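Local coordinates for CysQ, sulfite synthesis pathway protein (PDB 3B8B) that probably hydrolyses adenosine 3',5'-bisphosphate to AMP and phosphate with the help of magnesium, as a CysQ member of the inositol monophosphatase family, at residues D91-I103 with P271-W283. Sequence-based numbering, arbitrary orientation.
With SO4 (sulfate ion), chain G.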
loop_
_atom_site.group_PDB
_atom_site.type_symbol
_atom_site.label_atom_id
_atom_site.label_comp_id
_atom_site.label_asym_id
_atom_site.label_seq_id
_atom_site.Cartn_x
_atom_site.Cartn_y
_atom_site.Cartn_z
ATOM N N ASP A 91 -4.728 -8.035 21.524
ATOM C CA ASP A 91 -3.481 -7.761 22.239
ATOM C C ASP A 91 -2.257 -8.225 21.456
ATOM O O ASP A 91 -2.329 -9.180 20.690
ATOM C CB ASP A 91 -3.489 -8.465 23.599
ATOM C CG ASP A 91 -4.313 -7.721 24.643
ATOM O OD1 ASP A 91 -4.227 -6.472 24.707
ATOM O OD2 ASP A 91 -5.031 -8.390 25.414
ATOM N N TYR A 92 -1.136 -7.545 21.683
ATOM C CA TYR A 92 0.166 -7.972 21.187
ATOM C C TYR A 92 0.482 -9.410 21.578
ATOM O O TYR A 92 1.064 -10.152 20.797
ATOM C CB TYR A 92 1.266 -7.051 21.727
ATOM C CG TYR A 92 2.677 -7.412 21.289
ATOM C CD1 TYR A 92 2.999 -7.506 19.936
ATOM C CD2 TYR A 92 3.689 -7.629 22.219
ATOM C CE1 TYR A 92 4.283 -7.815 19.524
ATOM C CE2 TYR A 92 4.975 -7.942 21.821
ATOM C CZ TYR A 92 5.265 -8.035 20.465
ATOM O OH TYR A 92 6.535 -8.343 20.041
ATOM N N ALA A 93 0.109 -9.801 22.796
ATOM C CA ALA A 93 0.362 -11.164 23.259
ATOM C C ALA A 93 -0.189 -12.220 22.293
ATOM O O ALA A 93 0.432 -13.261 22.096
ATOM C CB ALA A 93 -0.211 -11.361 24.651
ATOM N N VAL A 94 -1.348 -11.948 21.694
ATOM C CA VAL A 94 -1.955 -12.847 20.709
ATOM C C VAL A 94 -1.076 -12.955 19.449
ATOM O O VAL A 94 -0.699 -14.051 19.022
ATOM C CB VAL A 94 -3.372 -12.339 20.276
ATOM C CG1 VAL A 94 -3.975 -13.253 19.198
ATOM C CG2 VAL A 94 -4.314 -12.219 21.489
ATOM N N ARG A 95 -0.741 -11.810 18.870
ATOM C CA ARG A 95 -0.081 -11.792 17.555
ATOM C C ARG A 95 1.443 -11.913 17.595
ATOM O O ARG A 95 2.068 -12.206 16.586
ATOM C CB ARG A 95 -0.518 -10.570 16.739
ATOM C CG ARG A 95 -0.197 -9.244 17.361
ATOM C CD ARG A 95 -0.657 -8.104 16.496
ATOM N NE ARG A 95 -0.441 -6.862 17.209
ATOM C CZ ARG A 95 0.732 -6.250 17.315
ATOM N NH1 ARG A 95 0.806 -5.129 18.021
ATOM N NH2 ARG A 95 1.826 -6.738 16.734
ATOM N N ARG A 96 2.048 -11.720 18.755
ATOM C CA ARG A 96 3.500 -11.759 18.850
ATOM C C ARG A 96 4.085 -13.121 18.427
ATOM O O ARG A 96 5.238 -13.203 18.010
ATOM C CB ARG A 96 3.903 -11.385 20.273
ATOM C CG ARG A 96 5.356 -11.487 20.605
ATOM C CD ARG A 96 5.487 -11.406 22.109
ATOM N NE ARG A 96 6.842 -11.099 22.518
ATOM C CZ ARG A 96 7.173 -10.548 23.678
ATOM N NH1 ARG A 96 6.244 -10.233 24.583
ATOM N NH2 ARG A 96 8.450 -10.304 23.935
ATOM N N GLY A 97 3.298 -14.188 18.528
ATOM C CA GLY A 97 3.744 -15.504 18.078
ATOM C C GLY A 97 3.401 -15.857 16.642
ATOM O O GLY A 97 3.663 -16.982 16.216
ATOM N N TRP A 98 2.799 -14.928 15.908
ATOM C CA TRP A 98 2.499 -15.141 14.489
ATOM C C TRP A 98 3.725 -14.799 13.673
ATOM O O TRP A 98 3.995 -13.601 13.437
ATOM C CB TRP A 98 1.359 -14.237 14.034
ATOM C CG TRP A 98 0.062 -14.443 14.707
ATOM C CD1 TRP A 98 -0.298 -15.478 15.537
ATOM C CD2 TRP A 98 -1.093 -13.606 14.588
ATOM N NE1 TRP A 98 -1.592 -15.312 15.953
ATOM C CE2 TRP A 98 -2.108 -14.178 15.377
ATOM C CE3 TRP A 98 -1.363 -12.419 13.895
ATOM C CZ2 TRP A 98 -3.385 -13.610 15.483
ATOM C CZ3 TRP A 98 -2.630 -11.859 13.998
ATOM C CH2 TRP A 98 -3.620 -12.451 14.800
ATOM N N ASP A 99 4.459 -15.808 13.216
ATOM C CA ASP A 99 5.634 -15.567 12.374
ATOM C C ASP A 99 5.245 -15.092 10.970
ATOM O O ASP A 99 6.004 -14.359 10.333
ATOM C CB ASP A 99 6.475 -16.815 12.236
ATOM C CG ASP A 99 7.037 -17.294 13.569
ATOM O OD1 ASP A 99 7.412 -16.443 14.417
ATOM O OD2 ASP A 99 7.095 -18.526 13.742
ATOM N N THR A 100 4.080 -15.532 10.499
ATOM C CA THR A 100 3.564 -15.117 9.196
ATOM C C THR A 100 2.137 -14.646 9.391
ATOM O O THR A 100 1.322 -15.321 10.045
ATOM C CB THR A 100 3.603 -16.232 8.138
ATOM O OG1 THR A 100 4.914 -16.804 8.096
ATOM C CG2 THR A 100 3.208 -15.698 6.750
ATOM N N LEU A 101 1.852 -13.456 8.875
ATOM C CA LEU A 101 0.545 -12.842 9.058
ATOM C C LEU A 101 0.237 -11.878 7.931
ATOM O O LEU A 101 1.145 -11.344 7.287
ATOM C CB LEU A 101 0.457 -12.110 10.402
ATOM C CG LEU A 101 1.235 -10.791 10.529
ATOM C CD1 LEU A 101 0.728 -9.960 11.730
ATOM C CD2 LEU A 101 2.719 -11.067 10.661
ATOM N N TRP A 102 -1.056 -11.651 7.716
ATOM C CA TRP A 102 -1.512 -10.595 6.836
ATOM C C TRP A 102 -1.595 -9.305 7.646
ATOM O O TRP A 102 -2.075 -9.301 8.777
ATOM C CB TRP A 102 -2.899 -10.894 6.287
ATOM C CG TRP A 102 -2.971 -12.122 5.440
ATOM C CD1 TRP A 102 -3.484 -13.347 5.784
ATOM C CD2 TRP A 102 -2.537 -12.240 4.077
ATOM N NE1 TRP A 102 -3.383 -14.215 4.720
ATOM C CE2 TRP A 102 -2.793 -13.576 3.666
ATOM C CE3 TRP A 102 -1.957 -11.351 3.157
ATOM C CZ2 TRP A 102 -2.507 -14.025 2.370
ATOM C CZ3 TRP A 102 -1.639 -11.819 1.875
ATOM C CH2 TRP A 102 -1.928 -13.126 1.496
ATOM N N ILE A 103 -1.130 -8.211 7.052
ATOM C CA ILE A 103 -1.271 -6.875 7.630
ATOM C C ILE A 103 -2.011 -6.020 6.603
ATOM O O ILE A 103 -1.531 -5.825 5.460
ATOM C CB ILE A 103 0.074 -6.242 8.026
ATOM C CG1 ILE A 103 0.835 -7.172 8.971
ATOM C CG2 ILE A 103 -0.178 -4.880 8.726
ATOM C CD1 ILE A 103 2.112 -6.573 9.572
ATOM N N PRO A 271 15.487 -1.569 7.276
ATOM C CA PRO A 271 14.126 -1.306 6.815
ATOM C C PRO A 271 13.105 -1.224 7.950
ATOM O O PRO A 271 13.371 -1.688 9.078
ATOM C CB PRO A 271 13.804 -2.502 5.916
ATOM C CG PRO A 271 15.106 -3.126 5.624
ATOM C CD PRO A 271 15.994 -2.856 6.760
ATOM N N LEU A 272 11.938 -0.645 7.653
ATOM C CA LEU A 272 10.809 -0.762 8.591
ATOM C C LEU A 272 10.575 -2.237 8.919
ATOM O O LEU A 272 10.696 -3.091 8.038
ATOM C CB LEU A 272 9.544 -0.214 7.987
ATOM C CG LEU A 272 9.379 1.291 7.792
ATOM C CD1 LEU A 272 8.002 1.590 7.107
ATOM C CD2 LEU A 272 9.495 2.014 9.111
ATOM N N ARG A 273 10.250 -2.514 10.179
ATOM C CA ARG A 273 9.946 -3.879 10.643
ATOM C C ARG A 273 8.489 -3.956 11.051
ATOM O O ARG A 273 7.880 -2.949 11.396
ATOM C CB ARG A 273 10.825 -4.249 11.846
ATOM C CG ARG A 273 12.316 -4.148 11.606
ATOM C CD ARG A 273 12.715 -4.814 10.303
ATOM N NE ARG A 273 14.161 -4.975 10.132
ATOM C CZ ARG A 273 14.702 -5.610 9.088
ATOM N NH1 ARG A 273 13.924 -6.135 8.142
ATOM N NH2 ARG A 273 16.029 -5.737 8.997
ATOM N N TYR A 274 7.937 -5.170 11.040
ATOM C CA TYR A 274 6.504 -5.359 11.206
ATOM C C TYR A 274 6.149 -6.356 12.303
ATOM O O TYR A 274 7.019 -7.081 12.826
ATOM C CB TYR A 274 5.859 -5.748 9.873
ATOM C CG TYR A 274 6.044 -4.658 8.841
ATOM C CD1 TYR A 274 7.200 -4.581 8.071
ATOM C CD2 TYR A 274 5.096 -3.643 8.694
ATOM C CE1 TYR A 274 7.400 -3.528 7.150
ATOM C CE2 TYR A 274 5.287 -2.611 7.791
ATOM C CZ TYR A 274 6.440 -2.541 7.030
ATOM O OH TYR A 274 6.592 -1.481 6.136
ATOM N N ASN A 275 4.865 -6.334 12.662
ATOM C CA ASN A 275 4.304 -7.079 13.774
ATOM C C ASN A 275 4.987 -6.696 15.079
ATOM O O ASN A 275 5.227 -7.528 15.958
ATOM C CB ASN A 275 4.359 -8.589 13.547
ATOM C CG ASN A 275 3.379 -9.339 14.455
ATOM O OD1 ASN A 275 2.353 -8.783 14.845
ATOM N ND2 ASN A 275 3.670 -10.595 14.747
ATOM N N LYS A 276 5.282 -5.405 15.193
ATOM C CA LYS A 276 5.952 -4.866 16.375
ATOM C C LYS A 276 4.968 -4.732 17.528
ATOM O O LYS A 276 3.758 -4.761 17.320
ATOM C CB LYS A 276 6.537 -3.489 16.055
ATOM C CG LYS A 276 7.497 -3.448 14.865
ATOM C CD LYS A 276 8.223 -2.110 14.775
ATOM C CE LYS A 276 7.295 -0.917 14.937
ATOM N NZ LYS A 276 6.179 -0.884 13.896
ATOM N N GLU A 277 5.489 -4.524 18.742
ATOM C CA GLU A 277 4.627 -4.289 19.888
ATOM C C GLU A 277 3.758 -3.062 19.667
ATOM O O GLU A 277 2.542 -3.103 19.918
ATOM C CB GLU A 277 5.431 -4.161 21.182
ATOM C CG GLU A 277 4.529 -3.997 22.379
ATOM C CD GLU A 277 5.210 -4.344 23.668
ATOM O OE1 GLU A 277 6.461 -4.181 23.745
ATOM O OE2 GLU A 277 4.476 -4.782 24.587
ATOM N N ASP A 278 4.364 -2.002 19.151
ATOM C CA ASP A 278 3.648 -0.803 18.785
ATOM C C ASP A 278 3.520 -0.768 17.268
ATOM O O ASP A 278 4.536 -0.739 16.546
ATOM C CB ASP A 278 4.388 0.443 19.254
ATOM C CG ASP A 278 3.534 1.704 19.168
ATOM O OD1 ASP A 278 2.696 1.875 18.262
ATOM O OD2 ASP A 278 3.700 2.564 20.063
ATOM N N LEU A 279 2.284 -0.745 16.772
ATOM C CA LEU A 279 2.032 -0.749 15.332
ATOM C C LEU A 279 2.292 0.586 14.589
ATOM O O LEU A 279 2.198 0.669 13.358
ATOM C CB LEU A 279 0.607 -1.253 15.058
ATOM C CG LEU A 279 0.375 -2.710 15.485
ATOM C CD1 LEU A 279 -1.121 -3.056 15.284
ATOM C CD2 LEU A 279 1.283 -3.709 14.714
ATOM N N LEU A 280 2.661 1.642 15.324
ATOM C CA LEU A 280 3.210 2.828 14.688
ATOM C C LEU A 280 4.532 2.483 14.022
ATOM O O LEU A 280 5.360 1.783 14.619
ATOM C CB LEU A 280 3.494 3.934 15.722
ATOM C CG LEU A 280 2.297 4.772 16.149
ATOM C CD1 LEU A 280 2.538 5.482 17.490
ATOM C CD2 LEU A 280 1.960 5.764 15.067
ATOM N N ASN A 281 4.709 2.994 12.810
ATOM C CA ASN A 281 6.019 3.047 12.155
ATOM C C ASN A 281 6.768 4.256 12.701
ATOM O O ASN A 281 6.154 5.321 12.878
ATOM C CB ASN A 281 5.920 3.273 10.636
ATOM C CG ASN A 281 5.248 2.141 9.863
ATOM O OD1 ASN A 281 4.405 2.398 8.948
ATOM N ND2 ASN A 281 5.624 0.928 10.151
ATOM N N PRO A 282 8.104 4.160 12.780
ATOM C CA PRO A 282 8.911 5.387 12.858
ATOM C C PRO A 282 8.915 6.119 11.522
ATOM O O PRO A 282 8.338 5.632 10.524
ATOM C CB PRO A 282 10.320 4.863 13.157
ATOM C CG PRO A 282 10.364 3.534 12.493
ATOM C CD PRO A 282 8.944 2.953 12.672
ATOM N N TRP A 283 9.605 7.258 11.475
ATOM C CA TRP A 283 9.863 7.946 10.231
ATOM C C TRP A 283 10.466 6.977 9.225
ATOM O O TRP A 283 11.297 6.151 9.604
ATOM C CB TRP A 283 10.870 9.051 10.437
ATOM C CG TRP A 283 10.401 10.185 11.287
ATOM C CD1 TRP A 283 9.153 10.401 11.753
ATOM C CD2 TRP A 283 11.183 11.311 11.681
ATOM N NE1 TRP A 283 9.109 11.600 12.451
ATOM C CE2 TRP A 283 10.352 12.165 12.423
ATOM C CE3 TRP A 283 12.506 11.669 11.483
ATOM C CZ2 TRP A 283 10.811 13.373 12.970
ATOM C CZ3 TRP A 283 12.962 12.876 12.014
ATOM C CH2 TRP A 283 12.120 13.694 12.761
HETATM S S SO4 G . 9.071 -4.757 19.006
HETATM O O1 SO4 G . 9.345 -3.327 18.814
HETATM O O2 SO4 G . 9.346 -5.506 17.773
HETATM O O3 SO4 G . 7.675 -4.947 19.359
HETATM O O4 SO4 G . 9.909 -5.267 20.097
HETATM O O HOH W 1 6.246 -9.723 17.165
HETATM O O HOH W 2 6.231 -11.651 14.026
#
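Arg95 and Asn275 interlock where, in this inositol monophosphatase fold, the short helix 92-95 and the turn leading into strand 100-108 meet the loop that runs into strand 280-288. The CB of Arg95 lies 3.9 Å from Asn275 OD1, and CG and CD pass the same oxygen. With chi1 at 61° and the chain then extended to NE, the side chain runs alongside Asn275 and carries the guanidinium to the loop carbonyls. At the tip, Arg95 NH2 gives one hydrogen bond to Asn275 OD1 (2.8 Å) and another to Lys276 O, while NH1 also bonds to Lys276 O, an end-on grip on a single carbonyl, and adds a weak bond to Glu277 O. The guanidinium is sandwiched, Tyr92 CD1 over one face and Leu279 CD2 over the other, each toward the rim, which limits its rotation. A leucine in place of Arg95 would probably leave Lys276 O and Asn275 OD1 without these donors.

The Tyr92 ring takes Glu277 CA over its face, a CH-pi contact 3.6 Å from the centroid, and has Arg96 CB on its opposite face. A water links Tyr92 OH to Asn275 O. Deeper in, Ile103 CD1 packs on Tyr274 CB at 3.8 Å, and Glu246 of helix 246-258 accepts from Asn275 N and forms a salt bridge with Lys276 NZ. Asn275 uses its other amide atom too: ND2 donates to Arg95 O over 2.9 Å, nearly straight at 171°, reaching the carbonyl from the face opposite Trp98 N.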